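Oligoribonuclease (Colwellia psychrerythraea, PDB 6A4D) hydrolyses small RNAs, probably trimming short oligoribonucleotides to mononucleotides one residue at a time from the 3' end, as other oligoribonucleases do. Local coordinates at residues L29-I34 / K90-F95; L135-I140 / K175-L180. The protein carries 1 engineered substitution. One frame throughout, in Å; residues are numbered along the deposited sequence.

Contact 1. Residues L29-I34 / K90-F95; sequences LEIAII and KESLAF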
ATOM      1  N   LEU A  29      -0.304  13.668 -13.802  1.00 35.96           N
ATOM      2  CA  LEU A  29      -0.516  13.908 -15.249  1.00 39.59           C
ATOM      3  C   LEU A  29      -1.728  13.229 -15.870  1.00 39.02           C
ATOM      4  O   LEU A  29      -2.303  13.747 -16.830  1.00 35.49           O
ATOM      5  CB  LEU A  29       0.747  13.535 -16.024  1.00 40.74           C
ATOM      6  CG  LEU A  29       1.942  14.404 -15.642  1.00 43.94           C
ATOM      7  CD1 LEU A  29       3.147  13.959 -16.430  1.00 45.31           C
ATOM      8  CD2 LEU A  29       1.632  15.882 -15.888  1.00 43.19           C
ATOM      9  N   GLU A  30      -2.134  12.090 -15.316  1.00 39.31           N
ATOM     10  CA  GLU A  30      -3.214  11.299 -15.908  1.00 40.60           C
ATOM     11  C   GLU A  30      -3.881  10.468 -14.847  1.00 40.82           C
ATOM     12  O   GLU A  30      -3.217  10.031 -13.909  1.00 41.00           O
ATOM     13  CB  GLU A  30      -2.652  10.344 -16.965  1.00 41.00           C
ATOM     14  CG  GLU A  30      -3.660   9.856 -17.994  1.00 43.75           C
ATOM     15  CD  GLU A  30      -3.118   8.719 -18.869  1.00 50.60           C
ATOM     16  OE1 GLU A  30      -2.102   8.076 -18.536  1.00 50.16           O
ATOM     17  OE2 GLU A  30      -3.739   8.443 -19.907  1.00 60.29           O
ATOM     18  N   ILE A  31      -5.177  10.241 -15.025  1.00 39.08           N
ATOM     19  CA  ILE A  31      -5.928   9.318 -14.212  1.00 44.84           C
ATOM     20  C   ILE A  31      -6.883   8.463 -15.091  1.00 43.18           C
ATOM     21  O   ILE A  31      -7.515   8.946 -16.024  1.00 43.38           O
ATOM     22  CB  ILE A  31      -6.661  10.078 -13.057  1.00 47.40           C
ATOM     23  CG1 ILE A  31      -7.449   9.105 -12.176  1.00 48.34           C
ATOM     24  CG2 ILE A  31      -7.602  11.181 -13.555  1.00 46.90           C
ATOM     25  CD1 ILE A  31      -7.831   9.716 -10.848  1.00 44.37           C
ATOM     26  N   ALA A  32      -6.919   7.174 -14.817  1.00 42.25           N
ATOM     27  CA  ALA A  32      -7.897   6.236 -15.435  1.00 41.58           C
ATOM     28  C   ALA A  32      -8.496   5.359 -14.328  1.00 40.15           C
ATOM     29  O   ALA A  32      -7.796   5.048 -13.353  1.00 38.59           O
ATOM     30  CB  ALA A  32      -7.218   5.383 -16.498  1.00 37.04           C
ATOM     31  N   ILE A  33      -9.779   5.023 -14.448  1.00 35.19           N
ATOM     32  CA  ILE A  33     -10.478   4.213 -13.435  1.00 37.80           C
ATOM     33  C   ILE A  33     -11.261   3.091 -14.143  1.00 37.61           C
ATOM     34  O   ILE A  33     -11.933   3.331 -15.144  1.00 33.99           O
ATOM     35  CB  ILE A  33     -11.482   5.034 -12.573  1.00 38.12           C
ATOM     36  CG1 ILE A  33     -10.841   6.262 -11.916  1.00 36.35           C
ATOM     37  CG2 ILE A  33     -12.191   4.160 -11.508  1.00 40.04           C
ATOM     38  CD1 ILE A  33     -11.877   7.319 -11.573  1.00 36.01           C
ATOM     39  N   ILE A  34     -11.192   1.874 -13.613  1.00 42.27           N
ATOM     40  CA  ILE A  34     -12.065   0.776 -14.054  1.00 39.96           C
ATOM     41  C   ILE A  34     -12.746   0.195 -12.829  1.00 41.76           C
ATOM     42  O   ILE A  34     -12.152   0.039 -11.776  1.00 41.20           O
ATOM     43  CB  ILE A  34     -11.258  -0.269 -14.834  1.00 42.55           C
ATOM     44  CG1 ILE A  34     -10.867   0.350 -16.166  1.00 40.41           C
ATOM     45  CG2 ILE A  34     -12.045  -1.571 -15.006  1.00 46.78           C
ATOM     46  CD1 ILE A  34     -10.187  -0.554 -17.156  1.00 45.40           C
ATOM     47  N   LYS A  90     -13.765  15.801  -9.587  1.00 45.72           N
ATOM     48  CA  LYS A  90     -15.208  15.880  -9.530  1.00 44.37           C
ATOM     49  C   LYS A  90     -15.862  14.806 -10.402  1.00 41.91           C
ATOM     50  O   LYS A  90     -16.726  14.038  -9.921  1.00 42.47           O
ATOM     51  CB  LYS A  90     -15.649  17.282  -9.912  1.00 51.22           C
ATOM     52  CG  LYS A  90     -17.124  17.605  -9.676  1.00 58.79           C
ATOM     53  CD  LYS A  90     -17.536  18.772 -10.559  1.00 65.98           C
ATOM     54  CE  LYS A  90     -19.020  19.015 -10.622  1.00 75.15           C
ATOM     55  NZ  LYS A  90     -19.254  20.125 -11.597  1.00 82.63           N
ATOM     56  N   GLU A  91     -15.448  14.742 -11.662  1.00 45.22           N
ATOM     57  CA  GLU A  91     -15.885  13.663 -12.562  1.00 50.31           C
ATOM     58  C   GLU A  91     -15.627  12.275 -11.997  1.00 51.09           C
ATOM     59  O   GLU A  91     -16.551  11.455 -11.924  1.00 52.89           O
ATOM     60  CB  GLU A  91     -15.216  13.772 -13.925  1.00 54.63           C
ATOM     61  CG  GLU A  91     -15.520  15.054 -14.722  1.00 58.01           C
ATOM     62  CD  GLU A  91     -17.009  15.387 -14.811  1.00 65.02           C
ATOM     63  OE1 GLU A  91     -17.734  14.811 -15.665  1.00 63.49           O
ATOM     64  OE2 GLU A  91     -17.458  16.235 -14.009  1.00 70.74           O
ATOM     65  N   SER A  92     -14.378  12.028 -11.564  1.00 51.61           N
ATOM     66  CA  SER A  92     -13.970  10.700 -11.005  1.00 38.72           C
ATOM     67  C   SER A  92     -14.789  10.278  -9.792  1.00 36.40           C
ATOM     68  O   SER A  92     -15.234   9.120  -9.720  1.00 39.02           O
ATOM     69  CB  SER A  92     -12.500  10.705 -10.691  1.00 38.14           C
ATOM     70  OG  SER A  92     -11.782  10.830 -11.910  1.00 39.62           O
ATOM     71  N   LEU A  93     -15.033  11.212  -8.880  1.00 36.27           N
ATOM     72  CA  LEU A  93     -15.837  10.946  -7.704  1.00 42.69           C
ATOM     73  C   LEU A  93     -17.261  10.567  -8.075  1.00 46.25           C
ATOM     74  O   LEU A  93     -17.779   9.566  -7.598  1.00 44.71           O
ATOM     75  CB  LEU A  93     -15.864  12.130  -6.765  1.00 42.49           C
ATOM     76  CG  LEU A  93     -16.606  11.884  -5.454  1.00 43.70           C
ATOM     77  CD1 LEU A  93     -16.190  10.578  -4.757  1.00 43.21           C
ATOM     78  CD2 LEU A  93     -16.455  13.083  -4.515  1.00 42.98           C
ATOM     79  N   ALA A  94     -17.867  11.348  -8.963  1.00 50.47           N
ATOM     80  CA  ALA A  94     -19.236  11.067  -9.449  1.00 45.14           C
ATOM     81  C   ALA A  94     -19.320   9.701 -10.101  1.00 44.84           C
ATOM     82  O   ALA A  94     -20.271   8.981  -9.877  1.00 49.61           O
ATOM     83  CB  ALA A  94     -19.674  12.125 -10.439  1.00 42.02           C
ATOM     84  N   PHE A  95     -18.329   9.351 -10.906  1.00 41.51           N
ATOM     85  CA  PHE A  95     -18.258   8.029 -11.513  1.00 41.39           C
ATOM     86  C   PHE A  95     -18.214   6.868 -10.519  1.00 48.26           C
ATOM     87  O   PHE A  95     -18.986   5.922 -10.653  1.00 42.78           O
ATOM     88  CB  PHE A  95     -17.062   7.934 -12.418  1.00 42.95           C
ATOM     89  CG  PHE A  95     -16.873   6.595 -13.032  1.00 44.89           C
ATOM     90  CD1 PHE A  95     -17.737   6.150 -14.029  1.00 47.02           C
ATOM     91  CD2 PHE A  95     -15.812   5.765 -12.639  1.00 48.45           C
ATOM     92  CE1 PHE A  95     -17.555   4.917 -14.633  1.00 46.11           C
ATOM     93  CE2 PHE A  95     -15.621   4.510 -13.230  1.00 48.23           C
ATOM     94  CZ  PHE A  95     -16.481   4.094 -14.238  1.00 50.90           C
TER
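Ile33 forks between Ser92 and Phe95, and its two branches make most of this contact. The CB leaves the strand toward helix 85-99, and chi1 of -54° sets CG2 anti to the backbone N while CG1 lies anti to the carbonyl carbon. CG2 runs to the ring of Phe95, meeting it at the edge, in the ring plane, with Ile33 CG2 3.9 Å from Phe95 CE2 and 4.1 Å from Phe95 CD2. The longer branch passes through CG1 and extends to CD1, which ends against the serine: Ile33 CD1 lies 3.5 Å from Ser92 OG and 3.6 Å from Ser92 CB. A second methyl reaches the same hydroxyl more loosely, Ile31 CD1 standing 4.2 Å from Ser92 OG. That hydroxyl, though packed among methyls, is hydrogen-bonded to the carbonyl of Ala88 one turn back in its own helix, which satisfies it without help from the strand. Cutting Ile33 back to an alanine removes both branches, which is likely to leave a gap beside Ser92 and the Phe95 edge without its methyl neighbour.

Segment 90-95 runs nearly parallel to segment 29-34, their axes 8° apart in direction and 10.3 Å apart at closest approach. At the beginning of segment 29-34 a classic beta bulge sets Leu29 and Glu30 together opposite Glu17 of strand 11-18. Ala32 and Ile34 point away from helix 85-99 and meet helix 163-180, giving strand 28-36 the helix-sheet-helix layering of the RNase H-like exonuclease fold.

Contact 2. Residues L135-I140 / K175-L180; sequences LDVSTI and KVYREL. With 9RC (5'-O-[(S)-hydroxy(4-nitrophenoxy)phosphoryl]thymidine), chain C.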
ATOM      1  N   LEU A 135      -5.813  -2.938  -2.302  1.00 30.00           N
ATOM      2  CA  LEU A 135      -5.722  -4.236  -2.902  1.00 31.02           C
ATOM      3  C   LEU A 135      -4.574  -4.163  -3.936  1.00 27.86           C
ATOM      4  O   LEU A 135      -4.708  -3.677  -5.032  1.00 25.49           O
ATOM      5  CB  LEU A 135      -7.048  -4.618  -3.471  1.00 31.09           C
ATOM      6  CG  LEU A 135      -7.158  -6.078  -3.874  1.00 34.99           C
ATOM      7  CD1 LEU A 135      -8.576  -6.378  -4.290  1.00 38.29           C
ATOM      8  CD2 LEU A 135      -6.221  -6.444  -5.024  1.00 34.31           C
ATOM      9  N   ASP A 136      -3.432  -4.628  -3.501  1.00 28.60           N
ATOM     10  CA  ASP A 136      -2.189  -4.427  -4.192  1.00 31.01           C
ATOM     11  C   ASP A 136      -1.767  -5.749  -4.840  1.00 28.15           C
ATOM     12  O   ASP A 136      -1.336  -6.625  -4.162  1.00 25.47           O
ATOM     13  CB  ASP A 136      -1.129  -3.907  -3.184  1.00 32.51           C
ATOM     14  CG  ASP A 136       0.196  -3.529  -3.853  1.00 36.21           C
ATOM     15  OD1 ASP A 136       0.366  -3.808  -5.058  1.00 37.36           O
ATOM     16  OD2 ASP A 136       1.104  -3.005  -3.144  1.00 44.21           O
ATOM     17  N   VAL A 137      -1.833  -5.819  -6.166  1.00 25.65           N
ATOM     18  CA  VAL A 137      -1.614  -6.996  -6.925  1.00 26.43           C
ATOM     19  C   VAL A 137      -0.095  -7.401  -6.839  1.00 30.28           C
ATOM     20  O   VAL A 137       0.262  -8.607  -6.897  1.00 25.98           O
ATOM     21  CB  VAL A 137      -2.088  -6.751  -8.373  1.00 29.34           C
ATOM     22  CG1 VAL A 137      -1.622  -7.865  -9.321  1.00 33.08           C
ATOM     23  CG2 VAL A 137      -3.610  -6.593  -8.398  1.00 29.21           C
ATOM     24  N   SER A 138       0.756  -6.399  -6.617  1.00 27.48           N
ATOM     25  CA  SER A 138       2.184  -6.623  -6.456  1.00 27.78           C
ATOM     26  C   SER A 138       2.526  -7.276  -5.139  1.00 25.82           C
ATOM     27  O   SER A 138       3.556  -7.882  -5.060  1.00 25.60           O
ATOM     28  CB  SER A 138       2.969  -5.319  -6.570  1.00 28.86           C
ATOM     29  OG  SER A 138       2.687  -4.726  -7.790  1.00 28.83           O
ATOM     30  N   THR A 139       1.667  -7.194  -4.144  1.00 24.15           N
ATOM     31  CA  THR A 139       1.812  -8.043  -2.958  1.00 26.42           C
ATOM     32  C   THR A 139       1.750  -9.479  -3.366  1.00 24.32           C
ATOM     33  O   THR A 139       2.535 -10.293  -2.897  1.00 24.07           O
ATOM     34  CB  THR A 139       0.687  -7.759  -1.937  1.00 28.81           C
ATOM     35  OG1 THR A 139       1.003  -6.539  -1.256  1.00 29.01           O
ATOM     36  CG2 THR A 139       0.426  -8.922  -0.941  1.00 29.22           C
ATOM     37  N   ILE A 140       0.836  -9.794  -4.269  1.00 28.96           N
ATOM     38  CA  ILE A 140       0.598 -11.202  -4.653  1.00 30.28           C
ATOM     39  C   ILE A 140       1.738 -11.591  -5.552  1.00 29.68           C
ATOM     40  O   ILE A 140       2.218 -12.682  -5.454  1.00 24.72           O
ATOM     41  CB  ILE A 140      -0.755 -11.432  -5.375  1.00 32.41           C
ATOM     42  CG1 ILE A 140      -1.882 -10.955  -4.451  1.00 35.60           C
ATOM     43  CG2 ILE A 140      -0.989 -12.946  -5.647  1.00 30.51           C
ATOM     44  CD1 ILE A 140      -3.038 -10.500  -5.254  1.00 43.04           C
ATOM     45  N   LYS A 175      -6.230 -12.056 -12.258  1.00 30.39           N
ATOM     46  CA  LYS A 175      -7.050 -13.149 -12.823  1.00 34.55           C
ATOM     47  C   LYS A 175      -6.200 -14.394 -12.981  1.00 29.60           C
ATOM     48  O   LYS A 175      -6.566 -15.495 -12.627  1.00 32.85           O
ATOM     49  CB  LYS A 175      -7.613 -12.731 -14.167  1.00 34.64           C
ATOM     50  CG  LYS A 175      -8.905 -11.992 -14.149  1.00 44.11           C
ATOM     51  CD  LYS A 175      -9.603 -12.151 -15.519  1.00 53.39           C
ATOM     52  CE  LYS A 175     -11.030 -11.554 -15.571  1.00 59.41           C
ATOM     53  NZ  LYS A 175     -11.196 -10.172 -16.172  1.00 58.64           N
ATOM     54  N   VAL A 176      -4.999 -14.181 -13.456  1.00 30.11           N
ATOM     55  CA  VAL A 176      -4.044 -15.237 -13.508  1.00 28.02           C
ATOM     56  C   VAL A 176      -3.807 -15.821 -12.134  1.00 29.44           C
ATOM     57  O   VAL A 176      -3.866 -17.073 -11.974  1.00 28.65           O
ATOM     58  CB  VAL A 176      -2.742 -14.779 -14.236  1.00 29.30           C
ATOM     59  CG1 VAL A 176      -1.560 -15.705 -13.986  1.00 28.58           C
ATOM     60  CG2 VAL A 176      -3.028 -14.630 -15.704  1.00 28.55           C
ATOM     61  N   TYR A 177      -3.501 -14.978 -11.149  1.00 28.67           N
ATOM     62  CA  TYR A 177      -3.286 -15.531  -9.768  1.00 29.27           C
ATOM     63  C   TYR A 177      -4.517 -16.232  -9.233  1.00 27.71           C
ATOM     64  O   TYR A 177      -4.438 -17.263  -8.613  1.00 26.50           O
ATOM     65  CB  TYR A 177      -2.865 -14.442  -8.750  1.00 29.46           C
ATOM     66  CG  TYR A 177      -1.590 -13.727  -9.097  1.00 28.47           C
ATOM     67  CD1 TYR A 177      -0.482 -14.416  -9.581  1.00 30.89           C
ATOM     68  CD2 TYR A 177      -1.488 -12.347  -8.944  1.00 28.60           C
ATOM     69  CE1 TYR A 177       0.692 -13.765  -9.899  1.00 32.49           C
ATOM     70  CE2 TYR A 177      -0.321 -11.673  -9.267  1.00 28.79           C
ATOM     71  CZ  TYR A 177       0.751 -12.373  -9.783  1.00 31.93           C
ATOM     72  OH  TYR A 177       1.881 -11.721 -10.113  1.00 30.27           O
ATOM     73  N   ARG A 178      -5.667 -15.634  -9.453  1.00 28.22           N
ATOM     74  CA  ARG A 178      -6.903 -16.276  -9.063  1.00 31.61           C
ATOM     75  C   ARG A 178      -6.993 -17.748  -9.524  1.00 32.81           C
ATOM     76  O   ARG A 178      -7.358 -18.631  -8.749  1.00 32.18           O
ATOM     77  CB  ARG A 178      -8.086 -15.492  -9.629  1.00 35.61           C
ATOM     78  CG  ARG A 178      -9.374 -16.000  -9.042  1.00 39.64           C
ATOM     79  CD  ARG A 178     -10.567 -15.257  -9.571  1.00 45.44           C
ATOM     80  NE  ARG A 178     -11.619 -15.426  -8.594  1.00 59.28           N
ATOM     81  CZ  ARG A 178     -12.902 -15.251  -8.836  1.00 62.91           C
ATOM     82  NH1 ARG A 178     -13.767 -15.455  -7.852  1.00 58.29           N
ATOM     83  NH2 ARG A 178     -13.307 -14.842 -10.041  1.00 69.73           N
ATOM     84  N   GLU A 179      -6.653 -17.979 -10.784  1.00 36.92           N
ATOM     85  CA  GLU A 179      -6.677 -19.306 -11.392  1.00 37.75           C
ATOM     86  C   GLU A 179      -5.534 -20.221 -10.960  1.00 38.85           C
ATOM     87  O   GLU A 179      -5.814 -21.378 -10.655  1.00 35.14           O
ATOM     88  CB  GLU A 179      -6.711 -19.182 -12.915  1.00 43.86           C
ATOM     89  CG  GLU A 179      -6.883 -20.497 -13.661  1.00 51.80           C
ATOM     90  CD  GLU A 179      -6.594 -20.359 -15.155  1.00 62.58           C
ATOM     91  OE1 GLU A 179      -6.566 -19.217 -15.697  1.00 75.13           O
ATOM     92  OE2 GLU A 179      -6.404 -21.403 -15.801  1.00 70.95           O
ATOM     93  N   LEU A 180      -4.287 -19.727 -10.886  1.00 32.78           N
ATOM     94  CA  LEU A 180      -3.139 -20.587 -10.624  1.00 33.22           C
ATOM     95  C   LEU A 180      -2.589 -20.606  -9.218  1.00 30.34           C
ATOM     96  O   LEU A 180      -1.813 -21.490  -8.880  1.00 30.69           O
ATOM     97  CB  LEU A 180      -1.989 -20.249 -11.599  1.00 36.75           C
ATOM     98  CG  LEU A 180      -2.336 -20.343 -13.088  1.00 36.79           C
ATOM     99  CD1 LEU A 180      -1.204 -19.793 -13.919  1.00 38.64           C
ATOM    100  CD2 LEU A 180      -2.629 -21.804 -13.478  1.00 39.07           C
TER
HETATM  101  OAJ 9RC C 201       7.030   3.642  -6.619  1.00 67.83           O
HETATM  102  CAE 9RC C 201       8.013   3.244  -7.249  1.00 62.54           C
HETATM  103  NAI 9RC C 201       9.280   3.457  -6.732  1.00 57.51           N
HETATM  104  CAL 9RC C 201      10.411   3.007  -7.426  1.00 63.76           C
HETATM  105  OAS 9RC C 201      11.519   3.226  -6.923  1.00 65.90           O
HETATM  106  CAT 9RC C 201      10.262   2.320  -8.640  1.00 56.24           C
HETATM  107  CAU 9RC C 201      11.369   1.838  -9.359  1.00 55.79           C
HETATM  108  CAF 9RC C 201       8.985   2.133  -9.138  1.00 56.34           C
HETATM  109  NAB 9RC C 201       7.865   2.606  -8.418  1.00 56.32           N
HETATM  110  CAA 9RC C 201       6.498   2.442  -8.917  1.00 56.33           C
HETATM  111  OAC 9RC C 201       6.076   1.106  -8.837  1.00 53.38           O
HETATM  112  CAD 9RC C 201       6.449   2.763 -10.389  1.00 57.14           C
HETATM  113  CAH 9RC C 201       5.126   2.213 -10.743  1.00 53.73           C
HETATM  114  OAK 9RC C 201       4.190   3.244 -10.566  1.00 61.61           O
HETATM  115  CAG 9RC C 201       4.932   1.115  -9.710  1.00 49.09           C
HETATM  116  CAR 9RC C 201       4.963  -0.196 -10.423  1.00 42.21           C
HETATM  117  OAQ 9RC C 201       4.965  -1.187  -9.407  1.00 39.71           O
HETATM  118  PAP 9RC C 201       5.039  -2.706  -9.829  1.00 34.48           P
HETATM  119  OAO 9RC C 201       4.770  -3.494  -8.457  1.00 38.25           O
HETATM  120  OAN 9RC C 201       6.451  -2.963 -10.193  1.00 41.36           O
HETATM  121  OAM 9RC C 201       3.962  -2.712 -10.963  1.00 43.76           O
HETATM  122  CAV 9RC C 201       3.386  -3.554 -11.907  1.00 69.60           C
HETATM  123  CAW 9RC C 201       2.334  -3.039 -12.749  1.00 77.86           C
HETATM  124  CAY 9RC C 201       1.663  -3.883 -13.706  1.00 88.39           C
HETATM  125  CBA 9RC C 201       2.051  -5.250 -13.858  1.00 91.46           C
HETATM  126  NBB 9RC C 201       1.505  -6.187 -14.723  1.00 95.04           N
HETATM  127  OBD 9RC C 201       2.423  -7.208 -15.602  1.00 75.75           O
HETATM  128  OBC 9RC C 201       0.138  -6.352 -14.736  1.00106.14           O
HETATM  129  CAZ 9RC C 201       3.083  -5.693 -13.026  1.00 78.30           C
HETATM  130  CAX 9RC C 201       3.752  -4.902 -12.062  1.00 60.27           C
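Ile140 lays its CG2 methyl over one face of the Tyr177 ring, and this is the tight part of the contact. The methyl is 3.8 Å from the ring centroid and 30° off the normal, a CH-pi contact displaced toward one side of the ring, since Ile140 CG2 comes within 3.4 Å of Tyr177 CD2. Chi1 of -60° at Tyr177, with CG anti to the carbonyl carbon, swings the ring off helix 163-180 to meet it.

Packing slackens toward Val137, whose CG1 stays 4.0 Å from Tyr177 CE2. Farther round helix 163-180, Lys175 and Glu179 are exposed, whereas Tyr177 is buried and its OH is hydrogen-bonded to Glu173, a residue of the ligand pocket.

The start of helix 137-147 is fixed separately. Asp136 is its N-cap; its OD1 takes the N-H of Ser138 at 3.0 Å from above the carboxylate plane, a bent bond of 137°, and also receives the backbone N-H of Ser111. Ser138 OG in turn donates to OAO on the phosphate of the bound thymidine ester, a bond modelled rather short, and Tyr132 and Arg133 of the second subunit bind the same ligand. Thr139 meanwhile hydrogen-bonds to Asn134 and Asp136 of that subunit. The arrangement is a capped helix start at the dimer interface, helping to form a nucleotide-binding pocket.

In the fold
The two contacts lie on opposite sides of the chain's centre, with their own centres 24 Å apart and their nearest atoms about 9 Å apart, so they do not touch. Along the chain both halves of contact 1 precede both halves of contact 2. Both reach the same five-stranded sheet, contact 1 through the inner strand 28-36 and contact 2 through strand 134-136 at one edge. Helix 163-180 ties them together, lying against strand 28-36 at its start and supplying segment 175-180 at its end. Contact 1 therefore belongs to the interior of one subunit, whereas contact 2 sits where the sheet edge meets the second subunit and a bound nucleotide.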